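Local structure of endo-1,3-beta-glucanase (Streptomyces sioyaensis, 3DGT) at residues 238-243 / 264-269; 119-124 / 146-151; 15-20 / 66-71; 30-35 / 83-88. The protein is a family 16 glycosyl hydrolase whose catalytic domain, the part present here, probably cleaves internal 1,3-beta linkages in glucans. All blocks are in the same frame, centred on the assembly; numbering follows the deposited sequence.

Contacts 3 and 4 come first along the chain and interleave, their segments running 15-20, 30-35, 66-71, 83-88; contact 2 follows, and contact 1 closes the series. Contact 1 is the hub. Its strand 236-244 lies between strand 119-127 of contact 2 and strand 80-87 of contact 4, while its other strand, 266-276, pairs with strand 68-74 of contact 3. Centre-to-centre distances reflect this: contacts 2, 3 and 4 lie about 8, 10 and 11 Å from contact 1, whereas contacts 2 and 3 are about 18 Å apart. The magnesium ion belongs to contacts 1 and 3, so D16 and D269, from near the two ends of the chain, meet G66 at one metal.

Contact 1: 238-243 / 264-269; sequences VILNVA and HPMVVD. With MG (magnesium ion), chain B.
M266 and V242 reach from the two strands toward each other and pass alongside, and the nearest side-chain carbons are V242 CG2 and M266 CB at 3.7 Å. The methionine leaves its strand extended, CG anti to the backbone N (chi1 178°), and bends only at chi3 (66°); that bend lays the terminal methyl against the other backbone, with M266 CE 3.5 Å from N241 O. The same methyl also meets leucine, L240 CD2 to M266 CE being 4.2 Å. Two residues further, L240 CD1 and V268 CG1 touch at 4.2 Å. The cross-strand contacts are thus all apolar, apart from the methyl against N241 O. The strands run antiparallel, their axes 163° apart and 8.9 Å from each other at closest approach, a spacing too wide for hydrogen-bonded neighbours. They face one another across the interior of the beta-jelly-roll sandwich known for family 16. Further out, L68 and F123 also pack on L240. N241 turns its CB away from this interior, and its OD1 accepts from W124 NE1. Strand 266-276 passes the metal at D269, which chelates magnesium through D269 O at 2.1 Å and D269 OD1 at 2.0 Å, with water 1, D16 and G66 supplying the remaining ligands. The other carboxylate oxygen, D269 OD2, forms a salt bridge with R105 and a hydrogen bond with the amino group of S1.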
loop_
_atom_site.group_PDB
_atom_site.type_symbol
_atom_site.label_atom_id
_atom_site.label_comp_id
_atom_site.label_asym_id
_atom_site.label_seq_id
_atom_site.Cartn_x
_atom_site.Cartn_y
_atom_site.Cartn_z
ATOM N N VAL A 238 3.113 1.909 -7.493
ATOM C CA VAL A 238 2.404 2.116 -6.228
ATOM C C VAL A 238 1.010 1.514 -6.344
ATOM O O VAL A 238 0.375 1.610 -7.397
ATOM C CB VAL A 238 2.309 3.631 -5.891
ATOM C CG1 VAL A 238 1.396 3.879 -4.682
ATOM C CG2 VAL A 238 3.704 4.216 -5.660
ATOM N N ILE A 239 0.546 0.894 -5.261
ATOM C CA ILE A 239 -0.774 0.255 -5.215
ATOM C C ILE A 239 -1.567 0.771 -4.010
ATOM O O ILE A 239 -1.008 0.943 -2.923
ATOM C CB ILE A 239 -0.663 -1.301 -5.140
ATOM C CG1 ILE A 239 0.227 -1.871 -6.254
ATOM C CG2 ILE A 239 -2.044 -1.956 -5.178
ATOM C CD1 ILE A 239 1.679 -2.091 -5.833
ATOM N N LEU A 240 -2.859 1.038 -4.217
ATOM C CA LEU A 240 -3.818 1.320 -3.135
ATOM C C LEU A 240 -4.952 0.306 -3.236
ATOM O O LEU A 240 -5.486 0.084 -4.318
ATOM C CB LEU A 240 -4.404 2.726 -3.282
ATOM C CG LEU A 240 -3.463 3.901 -3.013
ATOM C CD1 LEU A 240 -4.080 5.166 -3.579
ATOM C CD2 LEU A 240 -3.206 4.062 -1.533
ATOM N N ASN A 241 -5.324 -0.308 -2.117
ATOM C CA ASN A 241 -6.437 -1.248 -2.116
ATOM C C ASN A 241 -7.068 -1.415 -0.757
ATOM O O ASN A 241 -6.485 -1.049 0.258
ATOM C CB ASN A 241 -5.985 -2.625 -2.632
ATOM C CG ASN A 241 -4.962 -3.282 -1.723
ATOM O OD1 ASN A 241 -3.780 -2.944 -1.752
ATOM N ND2 ASN A 241 -5.416 -4.220 -0.906
ATOM N N VAL A 242 -8.270 -1.981 -0.747
ATOM C CA VAL A 242 -8.799 -2.565 0.480
ATOM C C VAL A 242 -9.194 -4.009 0.178
ATOM O O VAL A 242 -10.198 -4.281 -0.475
ATOM C CB VAL A 242 -9.979 -1.763 1.093
ATOM C CG1 VAL A 242 -10.375 -2.393 2.425
ATOM C CG2 VAL A 242 -9.612 -0.276 1.289
ATOM N N ALA A 243 -8.367 -4.937 0.639
ATOM C CA ALA A 243 -8.694 -6.354 0.537
ATOM C C ALA A 243 -9.731 -6.703 1.598
ATOM O O ALA A 243 -9.853 -6.009 2.607
ATOM C CB ALA A 243 -7.430 -7.207 0.695
ATOM N N HIS A 264 -17.361 1.099 4.499
ATOM C CA HIS A 264 -16.392 1.959 5.190
ATOM C C HIS A 264 -15.163 2.169 4.318
ATOM O O HIS A 264 -14.334 1.272 4.211
ATOM C CB HIS A 264 -16.010 1.358 6.549
ATOM C CG HIS A 264 -17.173 1.205 7.471
ATOM N ND1 HIS A 264 -17.697 2.265 8.175
ATOM C CD2 HIS A 264 -17.922 0.126 7.794
ATOM C CE1 HIS A 264 -18.712 1.843 8.909
ATOM N NE2 HIS A 264 -18.868 0.548 8.696
ATOM N N PRO A 265 -15.055 3.353 3.677
ATOM C CA PRO A 265 -13.937 3.555 2.752
ATOM C C PRO A 265 -12.585 3.809 3.402
ATOM O O PRO A 265 -12.514 4.387 4.487
ATOM C CB PRO A 265 -14.354 4.806 1.973
ATOM C CG PRO A 265 -15.174 5.596 2.962
ATOM C CD PRO A 265 -15.957 4.524 3.718
ATOM N N MET A 266 -11.520 3.399 2.719
ATOM C CA MET A 266 -10.229 4.035 2.944
ATOM C C MET A 266 -10.301 5.366 2.200
ATOM O O MET A 266 -10.717 5.415 1.037
ATOM C CB MET A 266 -9.088 3.189 2.401
ATOM C CG MET A 266 -7.725 3.868 2.582
ATOM S SD MET A 266 -6.324 2.771 2.285
ATOM C CE MET A 266 -6.498 2.445 0.531
ATOM N N VAL A 267 -9.941 6.441 2.898
ATOM C CA VAL A 267 -10.060 7.798 2.382
ATOM C C VAL A 267 -8.649 8.340 2.154
ATOM O O VAL A 267 -7.918 8.561 3.117
ATOM C CB VAL A 267 -10.819 8.706 3.376
ATOM C CG1 VAL A 267 -11.023 10.085 2.773
ATOM C CG2 VAL A 267 -12.175 8.100 3.744
ATOM N N VAL A 268 -8.271 8.547 0.891
ATOM C CA VAL A 268 -6.892 8.911 0.552
ATOM C C VAL A 268 -6.828 10.328 -0.002
ATOM O O VAL A 268 -7.323 10.595 -1.093
ATOM C CB VAL A 268 -6.288 7.925 -0.483
ATOM C CG1 VAL A 268 -4.793 8.208 -0.698
ATOM C CG2 VAL A 268 -6.524 6.466 -0.041
ATOM N N ASP A 269 -6.208 11.241 0.744
ATOM C CA ASP A 269 -6.049 12.622 0.287
ATOM C C ASP A 269 -5.097 12.735 -0.898
ATOM O O ASP A 269 -5.384 13.431 -1.877
ATOM C CB ASP A 269 -5.579 13.492 1.453
ATOM C CG ASP A 269 -5.496 14.972 1.115
ATOM O OD1 ASP A 269 -5.990 15.421 0.052
ATOM O OD2 ASP A 269 -4.925 15.704 1.952
HETATM MG MG MG B . -6.257 15.329 -1.979
HETATM O O HOH W 1 -6.929 17.270 -2.180
#

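Contact 2: 119-124 / 146-151; sequences YWPAFW and MENVQG
F123 and M146 form a hydrogen-bonded antiparallel pair, with F123 N 2.8 Å from M146 O and M146 N 3.0 Å from F123 O. This is the end of a ladder between strand 119-127 and strand 146-147 in the family 16 jelly roll. The ladder continues past the short strand: N148 N donates to P121 O at 3.3 Å and Q150 N to Y119 O at 3.2 Å. One side-chain bond crosses as well: W120 NE1 meets E147 OE2 at 3.1 Å. The oxygen lies close to the indole plane, but the donor reaches the anti side of the carboxylate from 35° out of its plane. E147 closes an E-L-D-I-M-E sequence that matches the signature carrying the catalytic acids in family relatives, and the indole N-H restrains one oxygen of its carboxylate. Neighbours place the indole: V149 CG1 sits over one face, 4.2 Å from the centroid of the W120 five-membered ring and 23° off its normal, while F248 meets W120 edge-to-face. On the side of F123, the methionine chain bends at chi2 and chi3 and brings its methyl back over the backbone of A122, between P121 and F123; M146 CE is 4.2 Å from F123 CB. The buried carbonyl N148 O has no hydrogen-bond partner in the model; W120 CA approaches it at 3.3 Å in a CA-H...O contact.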
loop_
_atom_site.group_PDB
_atom_site.type_symbol
_atom_site.label_atom_id
_atom_site.label_comp_id
_atom_site.label_asym_id
_atom_site.label_seq_id
_atom_site.Cartn_x
_atom_site.Cartn_y
_atom_site.Cartn_z
ATOM N N TYR A 119 -11.313 -6.473 7.108
ATOM C CA TYR A 119 -10.858 -5.258 6.416
ATOM C C TYR A 119 -9.337 -5.204 6.372
ATOM O O TYR A 119 -8.683 -5.199 7.418
ATOM C CB TYR A 119 -11.367 -3.994 7.113
ATOM C CG TYR A 119 -12.700 -3.477 6.619
ATOM C CD1 TYR A 119 -13.902 -4.016 7.080
ATOM C CD2 TYR A 119 -12.756 -2.405 5.734
ATOM C CE1 TYR A 119 -15.131 -3.515 6.633
ATOM C CE2 TYR A 119 -13.973 -1.894 5.287
ATOM C CZ TYR A 119 -15.145 -2.458 5.734
ATOM O OH TYR A 119 -16.343 -1.950 5.292
ATOM N N TRP A 120 -8.789 -5.137 5.164
ATOM C CA TRP A 120 -7.340 -5.106 4.970
ATOM C C TRP A 120 -6.928 -4.001 3.991
ATOM O O TRP A 120 -6.629 -4.268 2.836
ATOM C CB TRP A 120 -6.878 -6.493 4.499
ATOM C CG TRP A 120 -5.396 -6.720 4.274
ATOM C CD1 TRP A 120 -4.355 -5.864 4.543
ATOM C CD2 TRP A 120 -4.803 -7.930 3.799
ATOM N NE1 TRP A 120 -3.155 -6.465 4.219
ATOM C CE2 TRP A 120 -3.406 -7.732 3.760
ATOM C CE3 TRP A 120 -5.322 -9.157 3.365
ATOM C CZ2 TRP A 120 -2.526 -8.729 3.335
ATOM C CZ3 TRP A 120 -4.448 -10.138 2.942
ATOM C CH2 TRP A 120 -3.066 -9.922 2.929
ATOM N N PRO A 121 -6.915 -2.744 4.460
ATOM C CA PRO A 121 -6.417 -1.649 3.631
ATOM C C PRO A 121 -4.902 -1.727 3.455
ATOM O O PRO A 121 -4.185 -2.236 4.332
ATOM C CB PRO A 121 -6.791 -0.405 4.443
ATOM C CG PRO A 121 -6.752 -0.883 5.867
ATOM C CD PRO A 121 -7.336 -2.273 5.795
ATOM N N ALA A 122 -4.418 -1.217 2.333
ATOM C CA ALA A 122 -2.981 -1.234 2.050
ATOM C C ALA A 122 -2.577 -0.126 1.092
ATOM O O ALA A 122 -3.339 0.263 0.193
ATOM C CB ALA A 122 -2.542 -2.591 1.520
ATOM N N PHE A 123 -1.362 0.373 1.306
ATOM C CA PHE A 123 -0.706 1.351 0.440
ATOM C C PHE A 123 0.713 0.851 0.325
ATOM O O PHE A 123 1.438 0.768 1.308
ATOM C CB PHE A 123 -0.756 2.735 1.102
ATOM C CG PHE A 123 0.268 3.723 0.588
ATOM C CD1 PHE A 123 0.381 4.010 -0.770
ATOM C CD2 PHE A 123 1.074 4.414 1.483
ATOM C CE1 PHE A 123 1.311 4.941 -1.231
ATOM C CE2 PHE A 123 1.998 5.355 1.032
ATOM C CZ PHE A 123 2.120 5.613 -0.322
ATOM N N TRP A 124 1.108 0.472 -0.879
ATOM C CA TRP A 124 2.331 -0.301 -1.024
ATOM C C TRP A 124 2.975 -0.153 -2.398
ATOM O O TRP A 124 2.443 0.522 -3.291
ATOM C CB TRP A 124 2.073 -1.771 -0.639
ATOM C CG TRP A 124 0.960 -2.465 -1.397
ATOM C CD1 TRP A 124 -0.376 -2.181 -1.350
ATOM C CD2 TRP A 124 1.101 -3.578 -2.282
ATOM N NE1 TRP A 124 -1.076 -3.033 -2.177
ATOM C CE2 TRP A 124 -0.194 -3.916 -2.745
ATOM C CE3 TRP A 124 2.202 -4.326 -2.729
ATOM C CZ2 TRP A 124 -0.418 -4.971 -3.650
ATOM C CZ3 TRP A 124 1.978 -5.380 -3.614
ATOM C CH2 TRP A 124 0.680 -5.687 -4.070
ATOM N N MET A 146 1.942 1.094 4.245
ATOM C CA MET A 146 0.895 0.968 5.244
ATOM C C MET A 146 0.093 -0.291 4.950
ATOM O O MET A 146 -0.386 -0.476 3.830
ATOM C CB MET A 146 -0.025 2.198 5.231
ATOM C CG MET A 146 -1.185 2.177 6.259
ATOM S SD MET A 146 -2.573 1.021 5.939
ATOM C CE MET A 146 -3.189 1.661 4.385
ATOM N N GLU A 147 -0.033 -1.155 5.951
ATOM C CA GLU A 147 -1.051 -2.197 5.959
ATOM C C GLU A 147 -1.734 -2.152 7.310
ATOM O O GLU A 147 -1.145 -1.721 8.303
ATOM C CB GLU A 147 -0.460 -3.589 5.762
ATOM C CG GLU A 147 0.069 -3.866 4.381
ATOM C CD GLU A 147 0.572 -5.278 4.279
ATOM O OE1 GLU A 147 1.692 -5.530 4.755
ATOM O OE2 GLU A 147 -0.154 -6.143 3.748
ATOM N N ASN A 148 -2.974 -2.613 7.337
ATOM C CA ASN A 148 -3.737 -2.711 8.567
ATOM C C ASN A 148 -4.764 -3.815 8.424
ATOM O O ASN A 148 -5.199 -4.133 7.312
ATOM C CB ASN A 148 -4.426 -1.381 8.869
ATOM C CG ASN A 148 -5.445 -1.493 9.989
ATOM O OD1 ASN A 148 -6.645 -1.602 9.733
ATOM N ND2 ASN A 148 -4.970 -1.479 11.243
ATOM N N VAL A 149 -5.160 -4.390 9.552
ATOM C CA VAL A 149 -6.273 -5.334 9.564
ATOM C C VAL A 149 -7.178 -5.082 10.755
ATOM O O VAL A 149 -6.748 -4.530 11.775
ATOM C CB VAL A 149 -5.814 -6.831 9.555
ATOM C CG1 VAL A 149 -5.110 -7.185 8.254
ATOM C CG2 VAL A 149 -4.917 -7.148 10.772
ATOM N N GLN A 150 -8.446 -5.469 10.594
ATOM C CA GLN A 150 -9.384 -5.605 11.715
ATOM C C GLN A 150 -9.783 -4.293 12.387
ATOM O O GLN A 150 -10.304 -4.304 13.504
ATOM C CB GLN A 150 -8.846 -6.592 12.781
ATOM C CG GLN A 150 -8.295 -7.940 12.267
ATOM C CD GLN A 150 -9.279 -8.711 11.413
ATOM O OE1 GLN A 150 -9.635 -8.290 10.310
ATOM N NE2 GLN A 150 -9.720 -9.863 11.917
ATOM N N GLY A 151 -9.564 -3.170 11.704
ATOM C CA GLY A 151 -9.822 -1.847 12.279
ATOM C C GLY A 151 -9.023 -1.541 13.529
ATOM O O GLY A 151 -9.414 -0.681 14.333
HETATM O O HOH W 2 -8.829 -2.608 8.961
#

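Contact 3: 15-20 / 66-71; sequences DDFDGA and GDLLIT. With MG (magnesium ion), chain B.
Two carbonyl oxygens, D16 O and G66 O, stand only 2.8 Å apart, a distance that would be repulsive but for the magnesium ion that both bind. The ion takes D16 O, D16 OD1 and G66 O, each at 2.1 Å, so D16 chelates it with backbone and side chain together. D269 contributes two more oxygens and water 1 the sixth ligand. Water 1 donates in turn to D18 OD1 at 2.7 Å. G66 CA lies 3.3 Å from D18 OD1, and the positive phi of G66, 98°, suits glycine. Away from the metal, F17 docks on the start of strand 68-74. L68 CB lies 3.7 Å from the centroid of the F17 ring and 10° off its normal, above the centre in a CH-pi contact. Over the opposite face, toward the rim, lies D15 CG. An Asx turn is consistent with holding D15 there: F17 N donates to D15 OD1 at 2.9 Å, from 29° outside the carboxylate plane. Water 3 adds a bridge, accepting from G66 N at 3.0 Å and donating to F17 O and G19 O. No direct hydrogen bond joins 15-20 to 66-71, so the polar link rests on ion and water; six oxygen ligands, four of them from D16 and D269, suit a hard divalent cation, consistent with a structural role joining the loop after strand 9-15 to strands 68-74 and 266-276.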
loop_
_atom_site.group_PDB
_atom_site.type_symbol
_atom_site.label_atom_id
_atom_site.label_comp_id
_atom_site.label_asym_id
_atom_site.label_seq_id
_atom_site.Cartn_x
_atom_site.Cartn_y
_atom_site.Cartn_z
ATOM N N ASP A 15 -0.780 12.868 -7.099
ATOM C CA ASP A 15 -2.213 12.876 -7.376
ATOM C C ASP A 15 -2.900 13.179 -6.067
ATOM O O ASP A 15 -2.812 12.395 -5.113
ATOM C CB ASP A 15 -2.710 11.538 -7.935
ATOM C CG ASP A 15 -4.104 11.636 -8.533
ATOM O OD1 ASP A 15 -4.875 12.555 -8.167
ATOM O OD2 ASP A 15 -4.427 10.779 -9.381
ATOM N N ASP A 16 -3.546 14.341 -6.023
ATOM C CA ASP A 16 -4.250 14.798 -4.841
ATOM C C ASP A 16 -5.759 14.520 -4.898
ATOM O O ASP A 16 -6.506 14.952 -4.010
ATOM C CB ASP A 16 -3.956 16.287 -4.577
ATOM C CG ASP A 16 -3.604 16.564 -3.122
ATOM O OD1 ASP A 16 -4.327 16.065 -2.241
ATOM O OD2 ASP A 16 -2.611 17.288 -2.863
ATOM N N PHE A 17 -6.200 13.776 -5.917
ATOM C CA PHE A 17 -7.571 13.239 -5.962
ATOM C C PHE A 17 -8.656 14.311 -5.872
ATOM O O PHE A 17 -9.707 14.097 -5.278
ATOM C CB PHE A 17 -7.755 12.140 -4.901
ATOM C CG PHE A 17 -6.839 10.964 -5.089
ATOM C CD1 PHE A 17 -6.945 10.164 -6.224
ATOM C CD2 PHE A 17 -5.895 10.631 -4.120
ATOM C CE1 PHE A 17 -6.112 9.069 -6.406
ATOM C CE2 PHE A 17 -5.047 9.531 -4.290
ATOM C CZ PHE A 17 -5.159 8.747 -5.444
ATOM N N ASP A 18 -8.385 15.463 -6.479
ATOM C CA ASP A 18 -9.371 16.520 -6.577
ATOM C C ASP A 18 -10.301 16.229 -7.744
ATOM O O ASP A 18 -9.913 15.591 -8.728
ATOM C CB ASP A 18 -8.685 17.888 -6.726
ATOM C CG ASP A 18 -7.838 18.244 -5.510
ATOM O OD1 ASP A 18 -8.344 18.103 -4.368
ATOM O OD2 ASP A 18 -6.668 18.647 -5.711
ATOM N N GLY A 19 -11.534 16.691 -7.610
ATOM C CA GLY A 19 -12.586 16.417 -8.592
ATOM C C GLY A 19 -13.916 16.183 -7.906
ATOM O O GLY A 19 -13.976 16.061 -6.681
ATOM N N ALA A 20 -14.987 16.120 -8.690
ATOM C CA ALA A 20 -16.333 16.097 -8.134
ATOM C C ALA A 20 -16.666 14.799 -7.395
ATOM O O ALA A 20 -16.169 13.727 -7.736
ATOM C CB ALA A 20 -17.362 16.375 -9.227
ATOM N N GLY A 66 -11.351 16.305 -2.134
ATOM C CA GLY A 66 -9.915 16.105 -2.325
ATOM C C GLY A 66 -9.414 14.713 -1.984
ATOM O O GLY A 66 -8.215 14.516 -1.793
ATOM N N ASP A 67 -10.324 13.743 -1.895
ATOM C CA ASP A 67 -9.932 12.391 -1.515
ATOM C C ASP A 67 -10.465 11.322 -2.438
ATOM O O ASP A 67 -11.582 11.419 -2.958
ATOM C CB ASP A 67 -10.393 12.029 -0.098
ATOM C CG ASP A 67 -10.160 13.129 0.902
ATOM O OD1 ASP A 67 -8.992 13.461 1.161
ATOM O OD2 ASP A 67 -11.163 13.628 1.470
ATOM N N LEU A 68 -9.649 10.285 -2.600
ATOM C CA LEU A 68 -10.080 9.019 -3.169
ATOM C C LEU A 68 -10.799 8.207 -2.096
ATOM O O LEU A 68 -10.369 8.192 -0.934
ATOM C CB LEU A 68 -8.857 8.233 -3.640
ATOM C CG LEU A 68 -9.056 6.784 -4.086
ATOM C CD1 LEU A 68 -9.754 6.735 -5.413
ATOM C CD2 LEU A 68 -7.711 6.104 -4.167
ATOM N N LEU A 69 -11.881 7.533 -2.482
ATOM C CA LEU A 69 -12.556 6.555 -1.627
ATOM C C LEU A 69 -12.413 5.168 -2.231
ATOM O O LEU A 69 -12.798 4.946 -3.383
ATOM C CB LEU A 69 -14.052 6.873 -1.493
ATOM C CG LEU A 69 -14.460 8.260 -1.004
ATOM C CD1 LEU A 69 -15.963 8.385 -1.118
ATOM C CD2 LEU A 69 -14.006 8.496 0.426
ATOM N N ILE A 70 -11.860 4.236 -1.463
ATOM C CA ILE A 70 -11.928 2.835 -1.854
ATOM C C ILE A 70 -12.843 2.145 -0.856
ATOM O O ILE A 70 -12.516 2.055 0.332
ATOM C CB ILE A 70 -10.538 2.142 -1.943
ATOM C CG1 ILE A 70 -9.676 2.802 -3.027
ATOM C CG2 ILE A 70 -10.733 0.655 -2.246
ATOM C CD1 ILE A 70 -8.240 2.265 -3.113
ATOM N N THR A 71 -13.999 1.685 -1.336
ATOM C CA THR A 71 -15.051 1.189 -0.449
ATOM C C THR A 71 -15.421 -0.272 -0.696
ATOM O O THR A 71 -15.948 -0.589 -1.757
ATOM C CB THR A 71 -16.344 2.022 -0.610
ATOM O OG1 THR A 71 -16.024 3.422 -0.589
ATOM C CG2 THR A 71 -17.265 1.742 0.536
HETATM MG MG MG B . -6.257 15.329 -1.979
HETATM O O HOH W 3 -12.369 14.989 -4.608
HETATM O O HOH W 1 -6.929 17.270 -2.180
#

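Contact 4: 30-35 / 83-88; sequences WQFDTG and GRIETT
Strands 30-32 and 84-87 run antiparallel with their axes 142° apart, approaching to 4.4 Å, as neighbouring strands of the family 16 jelly roll. Q31 and E86 are the hydrogen-bonded pair, Q31 N reaching E86 O at 2.7 Å and E86 N reaching Q31 O at 2.9 Å, both nearly straight. D33 N continues the ladder to R84 O, also at 2.9 Å. I85 is shared by two aromatics: I85 CG2 lies 3.7 Å from F32 CD1, whereas CG1, set between the backbone N and carbonyl carbon (chi1 64°), carries CD1 toward W30. On the opposite face, that of Q31 and E86, the D33 carboxylate reaches toward R84 and E86. R84 NE and D33 OD2 form a salt bridge in the guanidinium plane, though the place of that oxygen is doubtful. The hydroxyl of Y38 accepts from R84 NH2 and is also hydrogen-bonded to E86 OE2, and R131 forms a salt bridge with E86 OE1. The W30 indole, whose NE1 is hydrogen-bonded to D15 OD2, is gripped from both faces: I85 CD1 is 4.0 Å from the centroid of the W30 six-membered ring, T87 CG2 3.9 Å from it on the opposite face.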
loop_
_atom_site.group_PDB
_atom_site.type_symbol
_atom_site.label_atom_id
_atom_site.label_comp_id
_atom_site.label_asym_id
_atom_site.label_seq_id
_atom_site.Cartn_x
_atom_site.Cartn_y
_atom_site.Cartn_z
ATOM N N TRP A 30 -3.560 6.193 -12.944
ATOM C CA TRP A 30 -3.938 4.941 -12.284
ATOM C C TRP A 30 -4.547 3.943 -13.244
ATOM O O TRP A 30 -5.286 4.313 -14.154
ATOM C CB TRP A 30 -4.944 5.219 -11.161
ATOM C CG TRP A 30 -4.395 6.138 -10.131
ATOM C CD1 TRP A 30 -4.566 7.486 -10.073
ATOM C CD2 TRP A 30 -3.552 5.789 -9.031
ATOM N NE1 TRP A 30 -3.875 8.007 -9.003
ATOM C CE2 TRP A 30 -3.246 6.985 -8.343
ATOM C CE3 TRP A 30 -3.028 4.582 -8.554
ATOM C CZ2 TRP A 30 -2.441 7.002 -7.195
ATOM C CZ3 TRP A 30 -2.223 4.601 -7.408
ATOM C CH2 TRP A 30 -1.938 5.802 -6.748
ATOM N N GLN A 31 -4.230 2.676 -13.018
ATOM C CA GLN A 31 -4.918 1.576 -13.685
ATOM C C GLN A 31 -5.630 0.683 -12.682
ATOM O O GLN A 31 -5.189 0.533 -11.544
ATOM C CB GLN A 31 -3.973 0.770 -14.576
ATOM C CG GLN A 31 -2.690 0.302 -13.924
ATOM C CD GLN A 31 -1.698 -0.174 -14.963
ATOM O OE1 GLN A 31 -1.274 0.588 -15.841
ATOM N NE2 GLN A 31 -1.347 -1.443 -14.892
ATOM N N PHE A 32 -6.735 0.086 -13.113
ATOM C CA PHE A 32 -7.534 -0.766 -12.244
ATOM C C PHE A 32 -7.110 -2.224 -12.304
ATOM O O PHE A 32 -6.915 -2.785 -13.385
ATOM C CB PHE A 32 -9.003 -0.711 -12.667
ATOM C CG PHE A 32 -9.647 0.626 -12.474
ATOM C CD1 PHE A 32 -10.185 0.977 -11.240
ATOM C CD2 PHE A 32 -9.740 1.527 -13.531
ATOM C CE1 PHE A 32 -10.791 2.213 -11.050
ATOM C CE2 PHE A 32 -10.349 2.773 -13.348
ATOM C CZ PHE A 32 -10.876 3.110 -12.104
ATOM N N ASP A 33 -6.990 -2.839 -11.129
ATOM C CA ASP A 33 -6.890 -4.295 -11.038
ATOM C C ASP A 33 -8.311 -4.794 -10.806
ATOM O O ASP A 33 -9.057 -4.203 -10.026
ATOM C CB ASP A 33 -5.989 -4.705 -9.865
ATOM C CG ASP A 33 -4.535 -4.339 -10.078
ATOM O OD1 ASP A 33 -4.125 -4.119 -11.227
ATOM O OD2 ASP A 33 -3.785 -4.291 -9.074
ATOM N N THR A 34 -8.715 -5.841 -11.520
ATOM C CA THR A 34 -10.097 -6.302 -11.414
ATOM C C THR A 34 -10.186 -7.806 -11.251
ATOM O O THR A 34 -9.253 -8.532 -11.592
ATOM C CB THR A 34 -10.973 -5.862 -12.620
ATOM O OG1 THR A 34 -10.447 -6.438 -13.822
ATOM C CG2 THR A 34 -11.014 -4.333 -12.757
ATOM N N GLY A 35 -11.324 -8.260 -10.734
ATOM C CA GLY A 35 -11.554 -9.679 -10.514
ATOM C C GLY A 35 -10.826 -10.184 -9.292
ATOM O O GLY A 35 -10.611 -9.442 -8.325
ATOM N N GLY A 83 -11.830 -2.202 -4.251
ATOM C CA GLY A 83 -10.989 -1.533 -5.243
ATOM C C GLY A 83 -9.518 -1.790 -5.004
ATOM O O GLY A 83 -9.078 -1.979 -3.865
ATOM N N ARG A 84 -8.777 -1.799 -6.106
ATOM C CA ARG A 84 -7.320 -2.002 -6.124
ATOM C C ARG A 84 -6.786 -1.298 -7.352
ATOM O O ARG A 84 -7.008 -1.747 -8.482
ATOM C CB ARG A 84 -6.980 -3.497 -6.188
ATOM C CG ARG A 84 -5.490 -3.817 -6.195
ATOM C CD ARG A 84 -5.278 -5.325 -6.184
ATOM N NE ARG A 84 -3.896 -5.710 -6.488
ATOM C CZ ARG A 84 -3.175 -6.577 -5.775
ATOM N NH1 ARG A 84 -3.683 -7.168 -4.697
ATOM N NH2 ARG A 84 -1.928 -6.858 -6.149
ATOM N N ILE A 85 -6.121 -0.168 -7.130
ATOM C CA ILE A 85 -5.578 0.621 -8.237
ATOM C C ILE A 85 -4.068 0.711 -8.141
ATOM O O ILE A 85 -3.517 0.689 -7.039
ATOM C CB ILE A 85 -6.227 2.020 -8.352
ATOM C CG1 ILE A 85 -5.947 2.890 -7.120
ATOM C CG2 ILE A 85 -7.724 1.873 -8.618
ATOM C CD1 ILE A 85 -6.423 4.335 -7.308
ATOM N N GLU A 86 -3.405 0.764 -9.297
ATOM C CA GLU A 86 -1.943 0.887 -9.362
ATOM C C GLU A 86 -1.535 2.047 -10.242
ATOM O O GLU A 86 -2.223 2.382 -11.207
ATOM C CB GLU A 86 -1.302 -0.380 -9.948
ATOM C CG GLU A 86 -1.839 -1.674 -9.389
ATOM C CD GLU A 86 -1.098 -2.901 -9.884
ATOM O OE1 GLU A 86 -0.140 -2.781 -10.681
ATOM O OE2 GLU A 86 -1.491 -3.992 -9.465
ATOM N N THR A 87 -0.391 2.642 -9.946
ATOM C CA THR A 87 0.088 3.709 -10.816
ATOM C C THR A 87 0.376 3.145 -12.200
ATOM O O THR A 87 0.877 2.023 -12.352
ATOM C CB THR A 87 1.340 4.421 -10.258
ATOM O OG1 THR A 87 2.347 3.455 -9.924
ATOM C CG2 THR A 87 0.976 5.251 -9.025
ATOM N N THR A 88 0.036 3.923 -13.221
ATOM C CA THR A 88 0.469 3.600 -14.573
ATOM C C THR A 88 1.997 3.581 -14.621
ATOM O O THR A 88 2.588 2.742 -15.300
ATOM C CB THR A 88 -0.071 4.615 -15.576
ATOM O OG1 THR A 88 0.197 5.928 -15.096
ATOM C CG2 THR A 88 -1.577 4.471 -15.712
HETATM O O HOH W 4 -10.049 -1.844 -8.691
#